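Dinitrogenase iron-molybdenum cofactor biosynthesis domain-containing protein (Pyrococcus horikoshii, PDB 2YX6) is of unknown cellular function but binds ADP and belongs to a family probably connected with biosynthesis of the dinitrogenase iron-molybdenum cofactor. Local coordinates at residues Arg75-Phe80 against Ile85-Gly90; Arg25-Val30 against Gly53-Phe58. All blocks are in the same frame, centred on the assembly; numbering follows the deposited sequence.

How the contacts relate
Both contacts set a helix against the same mixed sheet, at different strands. Contact 1 joins helix 74-82 to strand 86-88, the outermost parallel strand within the chain, and most of its touching residues are buried. Contact 2 lays helix 54-61 over strand 26-33, which runs between strands 36-44 and 2-7, and is only partly buried. The chemistry differs with the connection: in contact 1 the chain turns directly from helix to strand, adding a backbone hydrogen bond to branched aliphatic side chains and one phenylalanine; contact 2, between segments remote in sequence, is apolar, with three phenylalanines and a leucine. The two helices also touch, with Phe80 CE2 3.6 Å from Pro56 CA, and the contact centres lie about 12 Å apart.

Contact 1 of 2, residues Arg75-Phe80 against Ile85-Gly90; sequences RAIEYF and ISVVTG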
ATOM      1  N   ARG A  75      13.843   4.740  -4.520  1.00 24.90           N
ATOM      2  CA  ARG A  75      13.794   4.161  -5.850  1.00 24.13           C
ATOM      3  C   ARG A  75      13.019   2.842  -5.887  1.00 22.72           C
ATOM      4  O   ARG A  75      12.243   2.639  -6.829  1.00 23.01           O
ATOM      5  CB  ARG A  75      15.219   3.934  -6.355  1.00 25.21           C
ATOM      6  CG  ARG A  75      15.292   3.511  -7.796  1.00 28.03           C
ATOM      7  CD  ARG A  75      14.788   4.612  -8.732  1.00 34.13           C
ATOM      8  NE  ARG A  75      14.405   4.088 -10.064  1.00 32.95           N
ATOM      9  CZ  ARG A  75      13.195   3.601 -10.390  1.00 35.54           C
ATOM     10  NH1 ARG A  75      12.961   3.166 -11.632  1.00 33.98           N
ATOM     11  NH2 ARG A  75      12.219   3.528  -9.495  1.00 30.52           N
ATOM     12  N   ALA A  76      13.250   1.964  -4.898  1.00 21.05           N
ATOM     13  CA  ALA A  76      12.549   0.649  -4.781  1.00 21.27           C
ATOM     14  C   ALA A  76      11.042   0.832  -4.580  1.00 20.97           C
ATOM     15  O   ALA A  76      10.238   0.159  -5.239  1.00 21.82           O
ATOM     16  CB  ALA A  76      13.155  -0.230  -3.642  1.00 18.46           C
ATOM     17  N   ILE A  77      10.672   1.767  -3.690  1.00 20.93           N
ATOM     18  CA  ILE A  77       9.280   2.153  -3.422  1.00 19.11           C
ATOM     19  C   ILE A  77       8.681   2.613  -4.723  1.00 19.28           C
ATOM     20  O   ILE A  77       7.629   2.163  -5.104  1.00 16.93           O
ATOM     21  CB  ILE A  77       9.145   3.375  -2.376  1.00 19.26           C
ATOM     22  CG1 ILE A  77       9.417   2.920  -0.932  1.00 17.80           C
ATOM     23  CG2 ILE A  77       7.728   3.954  -2.398  1.00 18.71           C
ATOM     24  CD1 ILE A  77       9.723   4.051   0.076  1.00 17.82           C
ATOM     25  N   GLU A  78       9.352   3.532  -5.411  1.00 18.61           N
ATOM     26  CA  GLU A  78       8.772   4.040  -6.672  1.00 20.26           C
ATOM     27  C   GLU A  78       8.583   2.918  -7.731  1.00 19.35           C
ATOM     28  O   GLU A  78       7.547   2.830  -8.424  1.00 19.03           O
ATOM     29  CB  GLU A  78       9.658   5.153  -7.231  1.00 21.37           C
ATOM     30  CG  GLU A  78       9.535   6.423  -6.441  1.00 25.68           C
ATOM     31  CD  GLU A  78      10.627   7.410  -6.803  1.00 31.38           C
ATOM     32  OE1 GLU A  78      11.612   7.010  -7.437  1.00 30.24           O
ATOM     33  OE2 GLU A  78      10.493   8.589  -6.465  1.00 31.04           O
ATOM     34  N   TYR A  79       9.566   2.037  -7.798  1.00 19.85           N
ATOM     35  CA  TYR A  79       9.523   0.912  -8.709  1.00 20.28           C
ATOM     36  C   TYR A  79       8.314  -0.012  -8.344  1.00 19.41           C
ATOM     37  O   TYR A  79       7.582  -0.438  -9.217  1.00 17.58           O
ATOM     38  CB  TYR A  79      10.873   0.178  -8.705  1.00 22.13           C
ATOM     39  CG  TYR A  79      11.107  -0.656  -9.932  1.00 25.89           C
ATOM     40  CD1 TYR A  79      12.150  -0.367 -10.797  1.00 30.77           C
ATOM     41  CD2 TYR A  79      10.271  -1.728 -10.247  1.00 29.33           C
ATOM     42  CE1 TYR A  79      12.374  -1.132 -11.963  1.00 31.55           C
ATOM     43  CE2 TYR A  79      10.483  -2.520 -11.382  1.00 30.34           C
ATOM     44  CZ  TYR A  79      11.534  -2.205 -12.245  1.00 29.97           C
ATOM     45  OH  TYR A  79      11.755  -2.978 -13.379  1.00 31.40           O
ATOM     46  N   PHE A  80       8.070  -0.205  -7.044  1.00 19.33           N
ATOM     47  CA  PHE A  80       6.950  -0.994  -6.544  1.00 18.39           C
ATOM     48  C   PHE A  80       5.643  -0.347  -6.970  1.00 19.93           C
ATOM     49  O   PHE A  80       4.725  -1.001  -7.511  1.00 20.57           O
ATOM     50  CB  PHE A  80       7.000  -1.146  -5.016  1.00 18.66           C
ATOM     51  CG  PHE A  80       7.756  -2.373  -4.514  1.00 18.94           C
ATOM     52  CD1 PHE A  80       8.888  -2.233  -3.715  1.00 24.54           C
ATOM     53  CD2 PHE A  80       7.349  -3.645  -4.838  1.00 22.23           C
ATOM     54  CE1 PHE A  80       9.575  -3.332  -3.259  1.00 23.77           C
ATOM     55  CE2 PHE A  80       8.015  -4.773  -4.381  1.00 20.57           C
ATOM     56  CZ  PHE A  80       9.130  -4.638  -3.608  1.00 21.97           C
ATOM     57  N   ILE A  85       2.103  -1.868  -6.806  1.00 16.36           N
ATOM     58  CA  ILE A  85       2.337  -2.444  -5.474  1.00 15.74           C
ATOM     59  C   ILE A  85       2.619  -1.345  -4.402  1.00 16.67           C
ATOM     60  O   ILE A  85       3.396  -0.432  -4.648  1.00 15.02           O
ATOM     61  CB  ILE A  85       3.454  -3.499  -5.507  1.00 16.37           C
ATOM     62  CG1 ILE A  85       3.138  -4.652  -6.490  1.00 14.91           C
ATOM     63  CG2 ILE A  85       3.734  -4.055  -4.139  1.00 16.87           C
ATOM     64  CD1 ILE A  85       4.268  -5.606  -6.530  1.00 19.00           C
ATOM     65  N   SER A  86       1.943  -1.450  -3.264  1.00 16.59           N
ATOM     66  CA  SER A  86       1.984  -0.445  -2.205  1.00 17.82           C
ATOM     67  C   SER A  86       2.991  -0.893  -1.224  1.00 16.09           C
ATOM     68  O   SER A  86       3.095  -2.070  -0.972  1.00 17.79           O
ATOM     69  CB  SER A  86       0.623  -0.392  -1.472  1.00 16.91           C
ATOM     70  OG  SER A  86      -0.310   0.007  -2.445  1.00 24.38           O
ATOM     71  N   VAL A  87       3.694   0.031  -0.611  1.00 16.41           N
ATOM     72  CA  VAL A  87       4.749  -0.345   0.317  1.00 16.55           C
ATOM     73  C   VAL A  87       4.431   0.360   1.646  1.00 17.01           C
ATOM     74  O   VAL A  87       4.085   1.553   1.631  1.00 18.19           O
ATOM     75  CB  VAL A  87       6.180   0.119  -0.235  1.00 18.49           C
ATOM     76  CG1 VAL A  87       7.383  -0.151   0.808  1.00 17.86           C
ATOM     77  CG2 VAL A  87       6.509  -0.486  -1.591  1.00 15.85           C
ATOM     78  N   VAL A  88       4.584  -0.335   2.772  1.00 14.96           N
ATOM     79  CA  VAL A  88       4.518   0.283   4.100  1.00 16.50           C
ATOM     80  C   VAL A  88       5.922   0.222   4.728  1.00 17.07           C
ATOM     81  O   VAL A  88       6.540  -0.864   4.752  1.00 17.73           O
ATOM     82  CB  VAL A  88       3.502  -0.456   5.055  1.00 14.92           C
ATOM     83  CG1 VAL A  88       3.436   0.276   6.441  1.00 18.37           C
ATOM     84  CG2 VAL A  88       2.129  -0.513   4.417  1.00 15.82           C
ATOM     85  N   THR A  89       6.432   1.391   5.155  1.00 17.68           N
ATOM     86  CA  THR A  89       7.774   1.516   5.749  1.00 18.22           C
ATOM     87  C   THR A  89       7.660   1.733   7.231  1.00 20.48           C
ATOM     88  O   THR A  89       6.591   2.060   7.713  1.00 18.99           O
ATOM     89  CB  THR A  89       8.557   2.712   5.146  1.00 19.60           C
ATOM     90  OG1 THR A  89       7.881   3.944   5.458  1.00 13.07           O
ATOM     91  CG2 THR A  89       8.673   2.551   3.632  1.00 16.46           C
ATOM     92  N   GLY A  90       8.758   1.502   7.962  1.00 20.76           N
ATOM     93  CA  GLY A  90       8.761   1.629   9.442  1.00 20.64           C
ATOM     94  C   GLY A  90       8.217   0.458  10.268  1.00 19.80           C
ATOM     95  O   GLY A  90       8.092   0.548  11.467  1.00 17.80           O
TER
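The Phe80 ring meets methyl groups of Val87 and Ile85 near its base, both arriving obliquely from the same side of the ring plane. Val87 CG2 is 3.6 Å from Phe80 CD1, and it also packs against the beta carbon, 3.5 Å from Phe80 CB. On the other ortho carbon, Ile85 CG2 stands 3.7 Å from Phe80 CD2. The ring of Phe21 meets that of Phe80 as well, and Ile59 and Val67 touch the same side chain.

Val87 serves two helix residues because its methyls diverge: with CG1 anti to the backbone N (chi1 175°), that branch reaches Ile77, CG1 to CG1 at 4.1 Å, while CG2 turns to Phe80. Two residues past Val87, just beyond the strand, Thr89 CG2 is 4.0 Å from Ile77 CD1, the side chains crossing at about a right angle.

The only hydrogen bond between the segments is Ile85 N to Phe80 O, 2.9 Å long with an N-H...O angle of 153°. Its donor sits above the carbonyl plane, 40° out of it. An alanine at Phe80 would keep this backbone bond, but is likely to open a gap beside Ile85 CG2 and leave Phe21 with one ring fewer to meet.

Residues 75-80 and 85-90 thus form the helix-to-strand half of the beta-alpha-beta unit of strand 66-68, helix 74-82 and strand 86-88. Val87 is an ADP-binding residue, as is Asn81, close to Ile77; apolar packing of the Val87 methyls, backed by one backbone bond, therefore ties part of the nucleotide site to the helix.

Contact 2 of 2, residues Arg25-Val30 against Gly53-Phe58; sequences RYFVFV and GDLPNF
Strand 26-30 and helix 54-58 run in roughly the same direction, their axes 28° apart and 12.0 Å distant at closest approach; with Phe27 CA and Phe58 CA 10.1 Å apart, long side chains must bridge the space. Phe27 and Phe29, alternate residues of the strand, both point toward the helix, where Leu55 and Phe58, about one turn apart, receive them. Leu55 CD2 approaches the Phe27 ring obliquely, 4.0 Å from Phe27 CE2.

Phe58 touches both strand rings through one atom: its CE2 is 4.1 Å from Phe29 CZ, at the edge of the Phe29 ring and near its plane, and 4.3 Å from Phe27 CD2. CG of Phe58 is anti to the backbone N (chi1 175°), carrying the ring toward the strand. Every close pair is carbon to carbon and no hydrogen bond joins the segments, so this is apolar alpha/beta layer packing, a helix covering one face of the sheet.

His62, just past helix 54-61, stacks on Phe29 and meets the Phe58 ring, its ND1 hydrogen-bonded to Phe58 O. Strand 26-33 pairs with strands 2-7 and 36-44, whose Pro6 and Val43 touch Phe27 and Phe29 respectively; Tyr79 of helix 74-82 packs on Pro56 and Asn57.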
ATOM      1  N   ARG A  25      17.257 -11.939   2.372  1.00 33.65           N
ATOM      2  CA  ARG A  25      17.398 -13.177   1.598  1.00 33.86           C
ATOM      3  C   ARG A  25      16.214 -14.121   1.727  1.00 31.90           C
ATOM      4  O   ARG A  25      16.137 -15.115   1.013  1.00 31.45           O
ATOM      5  CB  ARG A  25      18.731 -13.880   1.896  1.00 34.23           C
ATOM      6  CG  ARG A  25      20.035 -13.125   1.290  1.00 41.19           C
ATOM      7  CD  ARG A  25      20.338 -13.287  -0.278  1.00 46.29           C
ATOM      8  NE  ARG A  25      19.508 -12.392  -1.111  1.00 52.28           N
ATOM      9  CZ  ARG A  25      19.808 -11.121  -1.458  1.00 57.13           C
ATOM     10  NH1 ARG A  25      18.936 -10.411  -2.191  1.00 58.86           N
ATOM     11  NH2 ARG A  25      20.963 -10.535  -1.093  1.00 56.63           N
ATOM     12  N   TYR A  26      15.276 -13.779   2.611  1.00 31.12           N
ATOM     13  CA  TYR A  26      14.025 -14.514   2.740  1.00 28.78           C
ATOM     14  C   TYR A  26      12.849 -13.564   2.733  1.00 26.00           C
ATOM     15  O   TYR A  26      12.927 -12.468   3.233  1.00 23.25           O
ATOM     16  CB  TYR A  26      14.036 -15.261   4.066  1.00 33.03           C
ATOM     17  CG  TYR A  26      15.195 -16.294   4.208  1.00 35.18           C
ATOM     18  CD1 TYR A  26      15.113 -17.548   3.623  1.00 37.91           C
ATOM     19  CD2 TYR A  26      16.337 -15.982   4.917  1.00 40.62           C
ATOM     20  CE1 TYR A  26      16.151 -18.491   3.731  1.00 39.72           C
ATOM     21  CE2 TYR A  26      17.408 -16.910   5.044  1.00 43.05           C
ATOM     22  CZ  TYR A  26      17.300 -18.165   4.444  1.00 40.51           C
ATOM     23  OH  TYR A  26      18.322 -19.094   4.602  1.00 42.11           O
ATOM     24  N   PHE A  27      11.735 -14.004   2.176  1.00 22.10           N
ATOM     25  CA  PHE A  27      10.521 -13.220   2.140  1.00 20.10           C
ATOM     26  C   PHE A  27       9.423 -14.121   2.615  1.00 18.99           C
ATOM     27  O   PHE A  27       9.412 -15.315   2.315  1.00 18.34           O
ATOM     28  CB  PHE A  27      10.201 -12.719   0.739  1.00 21.22           C
ATOM     29  CG  PHE A  27      10.800 -11.364   0.437  1.00 21.53           C
ATOM     30  CD1 PHE A  27      10.033 -10.199   0.589  1.00 25.14           C
ATOM     31  CD2 PHE A  27      12.142 -11.239   0.111  1.00 23.78           C
ATOM     32  CE1 PHE A  27      10.596  -8.949   0.357  1.00 18.52           C
ATOM     33  CE2 PHE A  27      12.720  -9.965  -0.107  1.00 24.14           C
ATOM     34  CZ  PHE A  27      11.956  -8.862  -0.010  1.00 20.80           C
ATOM     35  N   VAL A  28       8.470 -13.529   3.305  1.00 18.13           N
ATOM     36  CA  VAL A  28       7.237 -14.217   3.718  1.00 15.01           C
ATOM     37  C   VAL A  28       6.023 -13.608   3.015  1.00 16.33           C
ATOM     38  O   VAL A  28       5.834 -12.416   3.023  1.00 16.24           O
ATOM     39  CB  VAL A  28       7.062 -14.067   5.266  1.00 15.35           C
ATOM     40  CG1 VAL A  28       5.773 -14.705   5.769  1.00 12.87           C
ATOM     41  CG2 VAL A  28       8.265 -14.588   5.998  1.00 13.29           C
ATOM     42  N   PHE A  29       5.199 -14.448   2.403  1.00 16.55           N
ATOM     43  CA  PHE A  29       4.012 -14.060   1.639  1.00 16.77           C
ATOM     44  C   PHE A  29       2.840 -14.562   2.452  1.00 17.10           C
ATOM     45  O   PHE A  29       2.756 -15.755   2.783  1.00 18.40           O
ATOM     46  CB  PHE A  29       4.030 -14.699   0.227  1.00 16.60           C
ATOM     47  CG  PHE A  29       5.114 -14.191  -0.622  1.00 15.14           C
ATOM     48  CD1 PHE A  29       4.938 -13.011  -1.337  1.00 15.79           C
ATOM     49  CD2 PHE A  29       6.354 -14.798  -0.630  1.00 16.97           C
ATOM     50  CE1 PHE A  29       5.972 -12.486  -2.131  1.00 17.25           C
ATOM     51  CE2 PHE A  29       7.409 -14.269  -1.426  1.00 13.37           C
ATOM     52  CZ  PHE A  29       7.179 -13.126  -2.196  1.00 18.35           C
ATOM     53  N   VAL A  30       1.954 -13.655   2.799  1.00 18.41           N
ATOM     54  CA  VAL A  30       0.853 -14.033   3.678  1.00 20.02           C
ATOM     55  C   VAL A  30      -0.455 -13.725   2.995  1.00 21.71           C
ATOM     56  O   VAL A  30      -0.717 -12.526   2.641  1.00 22.46           O
ATOM     57  CB  VAL A  30       0.856 -13.203   5.002  1.00 20.30           C
ATOM     58  CG1 VAL A  30      -0.362 -13.684   5.870  1.00 19.98           C
ATOM     59  CG2 VAL A  30       2.198 -13.389   5.764  1.00 18.95           C
ATOM     60  N   GLY A  53      15.105  -4.020 -11.772  1.00 39.16           N
ATOM     61  CA  GLY A  53      14.078  -4.130 -10.717  1.00 38.54           C
ATOM     62  C   GLY A  53      13.785  -5.578 -10.352  1.00 38.31           C
ATOM     63  O   GLY A  53      12.644  -6.001 -10.328  1.00 37.80           O
ATOM     64  N   ASP A  54      14.836  -6.338 -10.031  1.00 37.65           N
ATOM     65  CA  ASP A  54      14.707  -7.765  -9.714  1.00 35.90           C
ATOM     66  C   ASP A  54      13.741  -8.041  -8.571  1.00 33.56           C
ATOM     67  O   ASP A  54      12.754  -8.689  -8.781  1.00 32.46           O
ATOM     68  CB  ASP A  54      16.040  -8.357  -9.363  1.00 35.77           C
ATOM     69  CG  ASP A  54      17.054  -8.185 -10.451  1.00 40.09           C
ATOM     70  OD1 ASP A  54      16.735  -8.486 -11.641  1.00 38.54           O
ATOM     71  OD2 ASP A  54      18.183  -7.744 -10.088  1.00 43.96           O
ATOM     72  N   LEU A  55      14.054  -7.521  -7.382  1.00 31.07           N
ATOM     73  CA  LEU A  55      13.224  -7.691  -6.203  1.00 29.04           C
ATOM     74  C   LEU A  55      11.796  -7.319  -6.366  1.00 26.82           C
ATOM     75  O   LEU A  55      10.952  -8.128  -6.041  1.00 28.14           O
ATOM     76  CB  LEU A  55      13.825  -6.977  -5.006  1.00 29.90           C
ATOM     77  CG  LEU A  55      14.735  -7.882  -4.176  1.00 30.79           C
ATOM     78  CD1 LEU A  55      15.247  -7.203  -2.896  1.00 29.99           C
ATOM     79  CD2 LEU A  55      13.973  -9.188  -3.844  1.00 27.02           C
ATOM     80  N   PRO A  56      11.490  -6.108  -6.871  1.00 26.25           N
ATOM     81  CA  PRO A  56      10.078  -5.785  -7.103  1.00 24.93           C
ATOM     82  C   PRO A  56       9.346  -6.740  -7.998  1.00 25.11           C
ATOM     83  O   PRO A  56       8.167  -7.070  -7.762  1.00 23.06           O
ATOM     84  CB  PRO A  56      10.149  -4.405  -7.742  1.00 26.03           C
ATOM     85  CG  PRO A  56      11.357  -3.782  -7.027  1.00 24.51           C
ATOM     86  CD  PRO A  56      12.350  -4.917  -7.104  1.00 25.43           C
ATOM     87  N   ASN A  57      10.049  -7.185  -9.033  1.00 25.45           N
ATOM     88  CA  ASN A  57       9.468  -8.075 -10.003  1.00 24.34           C
ATOM     89  C   ASN A  57       9.315  -9.414  -9.346  1.00 22.55           C
ATOM     90  O   ASN A  57       8.359 -10.090  -9.572  1.00 23.70           O
ATOM     91  CB  ASN A  57      10.373  -8.174 -11.245  1.00 23.39           C
ATOM     92  CG  ASN A  57      10.081  -7.069 -12.299  1.00 27.54           C
ATOM     93  OD1 ASN A  57       8.966  -6.529 -12.397  1.00 29.66           O
ATOM     94  ND2 ASN A  57      11.062  -6.809 -13.138  1.00 28.76           N
ATOM     95  N   PHE A  58      10.270  -9.793  -8.531  1.00 23.02           N
ATOM     96  CA  PHE A  58      10.151 -11.008  -7.720  1.00 22.62           C
ATOM     97  C   PHE A  58       8.861 -10.989  -6.915  1.00 21.93           C
ATOM     98  O   PHE A  58       8.052 -11.915  -6.986  1.00 21.10           O
ATOM     99  CB  PHE A  58      11.368 -11.085  -6.799  1.00 24.15           C
ATOM    100  CG  PHE A  58      11.331 -12.216  -5.838  1.00 24.74           C
ATOM    101  CD1 PHE A  58      11.506 -13.493  -6.273  1.00 24.77           C
ATOM    102  CD2 PHE A  58      11.043 -11.994  -4.488  1.00 26.67           C
ATOM    103  CE1 PHE A  58      11.450 -14.567  -5.380  1.00 27.27           C
ATOM    104  CE2 PHE A  58      10.979 -13.037  -3.605  1.00 26.48           C
ATOM    105  CZ  PHE A  58      11.190 -14.348  -4.059  1.00 25.85           C
TER